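Local atomic coordinates of PA0833-PD protein (Pseudomonas aeruginosa PAO1, PDB entry 6JFW), a protein that probably binds peptidoglycan through this periplasmic OmpA C-like domain, and so would tie the outer membrane to the cell wall. Residues V70-S75 with R132-L137; G77-N82 with G113-I118. One frame throughout, in Å; residues are numbered along the deposited sequence.

Interaction 1 (V70-S75 with R132-L137); sequences VGYTDS and RVEVNL
The guanidinium of Arg132 lies flat on one face of the Tyr72 ring. The two planes differ by 11°, and Arg132 CZ sits 3.7 Å from the ring centroid, a cation-pi stack. Arg132 NH2 hangs over the ring centre, while NH1 reaches back over Tyr72 CB. Arg132 CG sits between its backbone N and carbonyl carbon (chi1 76°), and the chain then bends at chi2 (-140°), which lays the guanidinium over the ring. A side-on salt bridge holds the group from its edge: Arg132 NE and NH2 both donate to Glu134 OE2, NE at 2.7 Å, from the same face of the carboxylate. Glu134 meets the ring obliquely, with CD 3.4 Å from Tyr72 CE1. A water joins Tyr72 OH, Glu134 OE1 and Asn136 ND2. Gln116 OE1 bonds Tyr72 OH, Gln116 O takes Arg132 NH2, and Glu68 bonds Asn136 ND2. Beneath, two inner strands of the OmpA C-like mixed sheet pair antiparallel. Val70 and Glu134 form a hydrogen-bonded pair (Glu134 N to Val70 O 2.7 Å). On the other face, Val133 CG2 rests 4.2 Å from Gly71 CA. Strand 132-139 lies between 26-32 and 65-72, 107-111 lies beyond 65-72, and Val133 touches Arg89 of helix 79-99.

Interaction 2 (G77-N82 with G113-I118); sequences GSRQHN and GPDQPI
Arg79 and Asp115 form an end-on salt bridge, with each of two nitrogens bonded to its own carboxylate oxygen. Arg79 NH2 donates to Asp115 OD1 at 3.1 Å and Arg79 NH1 to Asp115 OD2 at 3.2 Å. A third, weak bond runs from Arg79 NH1 to Asp115 OD1. In the OmpA C-like fold of this domain, the pair connects the start of helix 79-99 to the loop that follows strand 107-111. Both oxygens are met on their syn side and lie close to the guanidinium plane. The nitrogens are tilted out of the carboxylate plane, in keeping with the 40° twist between the two groups. Arg79 is extended as far as CD and then bends at chi3 (-76°), which swings the guanidinium toward the loop. Pro114 CG lies over one face of the guanidinium, toward its rim, 4.2 Å from Arg79 NH2.

Further in, Asn82 faces the loop on the next turn of the helix. Its CB packs against Pro114 CD at 4.1 Å, and its amide ND2 bonds the backbone oxygen of Thr76. Gly113 lies close by and has a positive phi of 53°, a conformation that glycine adopts readily. Ser86 OG bonds both Asn82 O and Gly113 N, a second tie between helix and loop. The helix start is marked by Ser78 at the N-cap, whose OG accepts a weak bond of 3.4 Å from His81 N.

Interaction 2 is nested inside the chain loop that interaction 1 closes, and their centres lie about 10 Å apart. The loop 113-118 joins them. Gln116 O lies 2.8 Å from Arg132 NH2, and Gln116 OE1 lies 2.8 Å from Tyr72 OH; both are probable hydrogen bonds. Gln116 thus holds the stacked pair of interaction 1, and the residue just before it, Asp115, carries the salt bridge of interaction 2. Asp115 O also packs 3.2 Å from Tyr72 CD2. On the helix side, Thr73 OG1 touches Asn82 CB at 3.2 Å. Both contacts are consistent with framing the peptidoglycan pocket, which in OmpA C-like relatives borders the loop after strand 65-72 and the following helix.

Interaction 1 (V70-S75 with R132-L137)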
ATOM      1  N   VAL A  70      -3.721  -3.891  -0.835  1.00 11.78           N
ATOM      2  CA  VAL A  70      -4.535  -3.882  -2.044  1.00 12.96           C
ATOM      3  C   VAL A  70      -3.765  -3.156  -3.138  1.00 11.06           C
ATOM      4  O   VAL A  70      -3.352  -2.005  -2.951  1.00 13.34           O
ATOM      5  CB  VAL A  70      -5.898  -3.213  -1.806  1.00 17.41           C
ATOM      6  CG1 VAL A  70      -6.733  -3.291  -3.052  1.00 18.30           C
ATOM      7  CG2 VAL A  70      -6.622  -3.869  -0.637  1.00 18.66           C
ATOM      8  N   GLY A  71      -3.575  -3.824  -4.272  1.00 12.22           N
ATOM      9  CA  GLY A  71      -2.922  -3.229  -5.421  1.00 12.64           C
ATOM     10  C   GLY A  71      -3.936  -2.675  -6.406  1.00 14.06           C
ATOM     11  O   GLY A  71      -5.029  -3.213  -6.563  1.00 16.10           O
ATOM     12  N   TYR A  72      -3.561  -1.579  -7.065  1.00  9.14           N
ATOM     13  CA  TYR A  72      -4.423  -0.929  -8.042  1.00 14.76           C
ATOM     14  C   TYR A  72      -3.613  -0.557  -9.274  1.00 17.22           C
ATOM     15  O   TYR A  72      -2.394  -0.387  -9.216  1.00 10.91           O
ATOM     16  CB  TYR A  72      -5.079   0.343  -7.491  1.00 13.01           C
ATOM     17  CG  TYR A  72      -6.030   0.145  -6.338  1.00 14.98           C
ATOM     18  CD1 TYR A  72      -5.574   0.167  -5.028  1.00 12.60           C
ATOM     19  CD2 TYR A  72      -7.391  -0.031  -6.556  1.00 14.54           C
ATOM     20  CE1 TYR A  72      -6.441   0.004  -3.968  1.00 12.89           C
ATOM     21  CE2 TYR A  72      -8.268  -0.197  -5.500  1.00 13.18           C
ATOM     22  CZ  TYR A  72      -7.787  -0.179  -4.210  1.00 14.55           C
ATOM     23  OH  TYR A  72      -8.653  -0.343  -3.154  1.00 22.21           O
ATOM     24  N   THR A  73      -4.318  -0.409 -10.393  1.00 15.91           N
ATOM     25  CA  THR A  73      -3.739   0.093 -11.629  1.00 15.06           C
ATOM     26  C   THR A  73      -4.648   1.163 -12.216  1.00 16.30           C
ATOM     27  O   THR A  73      -5.739   1.441 -11.708  1.00 12.51           O
ATOM     28  CB  THR A  73      -3.535  -1.020 -12.668  1.00 21.07           C
ATOM     29  OG1 THR A  73      -4.801  -1.605 -12.997  1.00 25.65           O
ATOM     30  CG2 THR A  73      -2.601  -2.093 -12.140  1.00 21.19           C
ATOM     31  N   ASP A  74      -4.172   1.766 -13.299  1.00 15.22           N
ATOM     32  CA  ASP A  74      -5.002   2.601 -14.153  1.00 16.92           C
ATOM     33  C   ASP A  74      -5.838   1.687 -15.050  1.00 21.73           C
ATOM     34  O   ASP A  74      -5.811   0.462 -14.918  1.00 15.69           O
ATOM     35  CB  ASP A  74      -4.129   3.562 -14.950  1.00 20.71           C
ATOM     36  CG  ASP A  74      -3.138   2.838 -15.832  1.00 32.56           C
ATOM     37  OD1 ASP A  74      -2.068   2.437 -15.328  1.00 41.14           O
ATOM     38  OD2 ASP A  74      -3.434   2.654 -17.028  1.00 42.57           O
ATOM     39  N   SER A  75      -6.578   2.268 -15.991  1.00 20.58           N
ATOM     40  CA  SER A  75      -7.516   1.504 -16.804  1.00 25.42           C
ATOM     41  C   SER A  75      -6.980   1.151 -18.186  1.00 30.49           C
ATOM     42  O   SER A  75      -7.719   0.568 -18.987  1.00 36.54           O
ATOM     43  CB  SER A  75      -8.835   2.270 -16.944  1.00 32.84           C
ATOM     44  OG  SER A  75      -8.660   3.449 -17.706  1.00 34.37           O
ATOM     45  N   ARG A 132      -1.080   2.315  -7.687  1.00 14.11           N
ATOM     46  CA  ARG A 132      -0.722   2.487  -6.289  1.00 14.12           C
ATOM     47  C   ARG A 132      -0.980   1.183  -5.554  1.00 12.58           C
ATOM     48  O   ARG A 132      -1.689   0.300  -6.045  1.00  9.27           O
ATOM     49  CB  ARG A 132      -1.531   3.618  -5.647  1.00 13.32           C
ATOM     50  CG  ARG A 132      -2.965   3.206  -5.337  1.00 14.14           C
ATOM     51  CD  ARG A 132      -3.967   4.307  -5.637  1.00 17.02           C
ATOM     52  NE  ARG A 132      -5.301   3.960  -5.151  1.00 17.34           N
ATOM     53  CZ  ARG A 132      -6.312   3.583  -5.926  1.00 18.43           C
ATOM     54  NH1 ARG A 132      -6.156   3.506  -7.241  1.00 13.99           N
ATOM     55  NH2 ARG A 132      -7.486   3.284  -5.385  1.00 16.65           N
ATOM     56  N   VAL A 133      -0.396   1.078  -4.366  1.00 10.59           N
ATOM     57  CA  VAL A 133      -0.723   0.030  -3.408  1.00 11.51           C
ATOM     58  C   VAL A 133      -1.261   0.708  -2.158  1.00 14.44           C
ATOM     59  O   VAL A 133      -0.695   1.704  -1.695  1.00 15.44           O
ATOM     60  CB  VAL A 133       0.492  -0.855  -3.080  1.00 13.42           C
ATOM     61  CG1 VAL A 133       0.221  -1.693  -1.839  1.00 14.86           C
ATOM     62  CG2 VAL A 133       0.820  -1.757  -4.259  1.00 12.87           C
ATOM     63  N   GLU A 134      -2.365   0.186  -1.632  1.00 14.26           N
ATOM     64  CA  GLU A 134      -2.987   0.711  -0.429  1.00 12.40           C
ATOM     65  C   GLU A 134      -2.869  -0.309   0.695  1.00 14.91           C
ATOM     66  O   GLU A 134      -3.070  -1.509   0.482  1.00 15.32           O
ATOM     67  CB  GLU A 134      -4.458   1.060  -0.680  1.00 15.07           C
ATOM     68  CG  GLU A 134      -4.635   2.210  -1.659  1.00 16.88           C
ATOM     69  CD  GLU A 134      -6.082   2.629  -1.861  1.00 24.10           C
ATOM     70  OE1 GLU A 134      -6.978   2.055  -1.206  1.00 19.62           O
ATOM     71  OE2 GLU A 134      -6.318   3.555  -2.668  1.00 20.45           O
ATOM     72  N   VAL A 135      -2.519   0.171   1.884  1.00 11.61           N
ATOM     73  CA  VAL A 135      -2.469  -0.647   3.092  1.00 13.24           C
ATOM     74  C   VAL A 135      -3.560  -0.144   4.023  1.00 16.13           C
ATOM     75  O   VAL A 135      -3.471   0.970   4.554  1.00 17.78           O
ATOM     76  CB  VAL A 135      -1.098  -0.589   3.775  1.00 15.00           C
ATOM     77  CG1 VAL A 135      -1.091  -1.489   5.006  1.00 19.71           C
ATOM     78  CG2 VAL A 135       0.003  -0.987   2.809  1.00 10.96           C
ATOM     79  N   ASN A 136      -4.590  -0.957   4.224  1.00 10.83           N
ATOM     80  CA  ASN A 136      -5.688  -0.618   5.117  1.00 13.65           C
ATOM     81  C   ASN A 136      -5.481  -1.303   6.461  1.00 18.82           C
ATOM     82  O   ASN A 136      -5.263  -2.518   6.519  1.00 16.67           O
ATOM     83  CB  ASN A 136      -7.032  -1.026   4.513  1.00 20.50           C
ATOM     84  CG  ASN A 136      -7.248  -0.445   3.127  1.00 28.53           C
ATOM     85  OD1 ASN A 136      -7.290   0.773   2.954  1.00 25.54           O
ATOM     86  ND2 ASN A 136      -7.394  -1.315   2.135  1.00 25.56           N
ATOM     87  N   LEU A 137      -5.540  -0.518   7.535  1.00 13.41           N
ATOM     88  CA  LEU A 137      -5.434  -1.020   8.901  1.00 16.27           C
ATOM     89  C   LEU A 137      -6.804  -0.878   9.555  1.00 18.47           C
ATOM     90  O   LEU A 137      -7.272   0.239   9.798  1.00 19.65           O
ATOM     91  CB  LEU A 137      -4.366  -0.261   9.689  1.00 15.49           C
ATOM     92  CG  LEU A 137      -2.939  -0.218   9.133  1.00 17.38           C
ATOM     93  CD1 LEU A 137      -2.066   0.704   9.974  1.00 21.35           C
ATOM     94  CD2 LEU A 137      -2.332  -1.609   9.069  1.00 20.73           C
TER
HETATM   95  O   HOH W   1      -7.646  -0.343  -0.696  1.00 28.93           O
HETATM   96  O   HOH W   2      -9.922  -0.615   0.032  1.00 42.74           O
HETATM   97  O   HOH W   3      -7.722   2.019  -9.582  1.00 17.88           O

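Interaction 2 (G77-N82 with G113-I118)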
ATOM      1  N   GLY A  77      -5.305  -1.058 -20.885  1.00 39.69           N
ATOM      2  CA  GLY A  77      -5.079  -2.479 -21.044  1.00 31.92           C
ATOM      3  C   GLY A  77      -6.224  -3.333 -20.541  1.00 36.54           C
ATOM      4  O   GLY A  77      -7.282  -2.859 -20.114  1.00 36.07           O
ATOM      5  N   SER A  78      -5.983  -4.640 -20.591  1.00 31.28           N
ATOM      6  CA  SER A  78      -7.004  -5.620 -20.250  1.00 30.82           C
ATOM      7  C   SER A  78      -7.260  -5.650 -18.750  1.00 32.09           C
ATOM      8  O   SER A  78      -6.353  -5.462 -17.935  1.00 30.43           O
ATOM      9  CB  SER A  78      -6.584  -7.011 -20.725  1.00 24.86           C
ATOM     10  OG  SER A  78      -7.228  -8.020 -19.965  1.00 36.14           O
ATOM     11  N   ARG A  79      -8.518  -5.901 -18.389  1.00 28.54           N
ATOM     12  CA  ARG A  79      -8.858  -6.008 -16.975  1.00 34.29           C
ATOM     13  C   ARG A  79      -8.153  -7.193 -16.333  1.00 32.64           C
ATOM     14  O   ARG A  79      -7.586  -7.073 -15.241  1.00 29.49           O
ATOM     15  CB  ARG A  79     -10.363  -6.133 -16.804  1.00 32.18           C
ATOM     16  CG  ARG A  79     -10.740  -6.490 -15.405  1.00 38.58           C
ATOM     17  CD  ARG A  79     -12.219  -6.463 -15.263  1.00 45.71           C
ATOM     18  NE  ARG A  79     -12.631  -5.064 -15.207  1.00 47.45           N
ATOM     19  CZ  ARG A  79     -12.917  -4.390 -14.092  1.00 50.98           C
ATOM     20  NH1 ARG A  79     -12.847  -5.003 -12.913  1.00 51.68           N
ATOM     21  NH2 ARG A  79     -13.266  -3.104 -14.166  1.00 52.06           N
ATOM     22  N   GLN A  80      -8.181  -8.357 -16.994  1.00 23.34           N
ATOM     23  CA  GLN A  80      -7.467  -9.526 -16.486  1.00 26.37           C
ATOM     24  C   GLN A  80      -5.994  -9.214 -16.258  1.00 26.32           C
ATOM     25  O   GLN A  80      -5.428  -9.561 -15.214  1.00 26.85           O
ATOM     26  CB  GLN A  80      -7.617 -10.701 -17.454  1.00 39.09           C
ATOM     27  CG  GLN A  80      -6.428 -11.665 -17.440  1.00 50.04           C
ATOM     28  CD  GLN A  80      -6.591 -12.822 -18.406  1.00 61.02           C
ATOM     29  OE1 GLN A  80      -5.747 -13.045 -19.274  1.00 64.01           O
ATOM     30  NE2 GLN A  80      -7.676 -13.570 -18.253  1.00 62.86           N
ATOM     31  N   HIS A  81      -5.356  -8.553 -17.227  1.00 22.60           N
ATOM     32  CA  HIS A  81      -3.930  -8.267 -17.114  1.00 24.24           C
ATOM     33  C   HIS A  81      -3.648  -7.278 -15.989  1.00 27.84           C
ATOM     34  O   HIS A  81      -2.644  -7.407 -15.279  1.00 24.03           O
ATOM     35  CB  HIS A  81      -3.400  -7.736 -18.445  1.00 28.23           C
ATOM     36  CG  HIS A  81      -1.911  -7.593 -18.490  1.00 31.31           C
ATOM     37  ND1 HIS A  81      -1.055  -8.640 -18.227  1.00 37.06           N
ATOM     38  CD2 HIS A  81      -1.127  -6.525 -18.769  1.00 31.66           C
ATOM     39  CE1 HIS A  81       0.193  -8.224 -18.341  1.00 35.73           C
ATOM     40  NE2 HIS A  81       0.178  -6.944 -18.668  1.00 40.17           N
ATOM     41  N   ASN A  82      -4.524  -6.285 -15.810  1.00 18.72           N
ATOM     42  CA  ASN A  82      -4.330  -5.300 -14.750  1.00 22.33           C
ATOM     43  C   ASN A  82      -4.504  -5.922 -13.371  1.00 20.49           C
ATOM     44  O   ASN A  82      -3.752  -5.604 -12.442  1.00 23.49           O
ATOM     45  CB  ASN A  82      -5.303  -4.137 -14.928  1.00 21.10           C
ATOM     46  CG  ASN A  82      -4.871  -3.179 -16.012  1.00 28.84           C
ATOM     47  OD1 ASN A  82      -3.681  -3.035 -16.291  1.00 30.25           O
ATOM     48  ND2 ASN A  82      -5.837  -2.512 -16.630  1.00 33.65           N
ATOM     49  N   GLY A 113      -6.950  -4.209  -9.872  1.00 21.14           N
ATOM     50  CA  GLY A 113      -6.831  -3.644 -11.189  1.00 19.59           C
ATOM     51  C   GLY A 113      -7.336  -2.218 -11.235  1.00 18.06           C
ATOM     52  O   GLY A 113      -7.024  -1.389 -10.375  1.00 17.46           O
ATOM     53  N   PRO A 114      -8.168  -1.919 -12.233  1.00 17.87           N
ATOM     54  CA  PRO A 114      -8.609  -0.539 -12.452  1.00 13.30           C
ATOM     55  C   PRO A 114      -9.789  -0.101 -11.599  1.00 18.35           C
ATOM     56  O   PRO A 114     -10.262   1.028 -11.776  1.00 23.23           O
ATOM     57  CB  PRO A 114      -8.981  -0.536 -13.945  1.00 16.38           C
ATOM     58  CG  PRO A 114      -9.195  -1.989 -14.321  1.00 22.38           C
ATOM     59  CD  PRO A 114      -8.789  -2.863 -13.174  1.00 20.42           C
ATOM     60  N   ASP A 115     -10.274  -0.931 -10.681  1.00 18.43           N
ATOM     61  CA  ASP A 115     -11.418  -0.537  -9.871  1.00 18.47           C
ATOM     62  C   ASP A 115     -11.016   0.504  -8.829  1.00 19.18           C
ATOM     63  O   ASP A 115      -9.853   0.614  -8.430  1.00 18.89           O
ATOM     64  CB  ASP A 115     -12.041  -1.750  -9.184  1.00 24.57           C
ATOM     65  CG  ASP A 115     -12.715  -2.689 -10.162  1.00 35.71           C
ATOM     66  OD1 ASP A 115     -13.171  -2.214 -11.223  1.00 35.46           O
ATOM     67  OD2 ASP A 115     -12.790  -3.901  -9.868  1.00 39.47           O
ATOM     68  N   GLN A 116     -12.011   1.266  -8.388  1.00 13.57           N
ATOM     69  CA  GLN A 116     -11.831   2.351  -7.431  1.00 14.76           C
ATOM     70  C   GLN A 116     -10.671   3.294  -7.788  1.00 19.93           C
ATOM     71  O   GLN A 116      -9.751   3.467  -6.987  1.00 22.88           O
ATOM     72  CB  GLN A 116     -11.641   1.795  -6.026  1.00 21.17           C
ATOM     73  CG  GLN A 116     -12.746   0.883  -5.537  1.00 15.27           C
ATOM     74  CD  GLN A 116     -12.495   0.397  -4.124  1.00 29.33           C
ATOM     75  OE1 GLN A 116     -11.354   0.366  -3.660  1.00 22.30           O
ATOM     76  NE2 GLN A 116     -13.560   0.017  -3.428  1.00 23.92           N
ATOM     77  N   PRO A 117     -10.700   3.908  -8.968  1.00 18.39           N
ATOM     78  CA  PRO A 117      -9.676   4.921  -9.259  1.00 18.42           C
ATOM     79  C   PRO A 117      -9.799   6.084  -8.287  1.00 20.10           C
ATOM     80  O   PRO A 117     -10.901   6.465  -7.886  1.00 20.15           O
ATOM     81  CB  PRO A 117      -9.985   5.347 -10.701  1.00 16.57           C
ATOM     82  CG  PRO A 117     -11.388   4.931 -10.946  1.00 20.06           C
ATOM     83  CD  PRO A 117     -11.630   3.726 -10.096  1.00 20.21           C
ATOM     84  N   ILE A 118      -8.651   6.629  -7.874  1.00 19.17           N
ATOM     85  CA  ILE A 118      -8.668   7.831  -7.044  1.00 19.43           C
ATOM     86  C   ILE A 118      -8.537   9.097  -7.874  1.00 24.90           C
ATOM     87  O   ILE A 118      -8.648  10.203  -7.322  1.00 22.78           O
ATOM     88  CB  ILE A 118      -7.561   7.820  -5.968  1.00 19.13           C
ATOM     89  CG1 ILE A 118      -6.178   7.644  -6.599  1.00 18.49           C
ATOM     90  CG2 ILE A 118      -7.835   6.742  -4.927  1.00 24.92           C
ATOM     91  CD1 ILE A 118      -5.037   8.010  -5.664  1.00 31.17           C
TER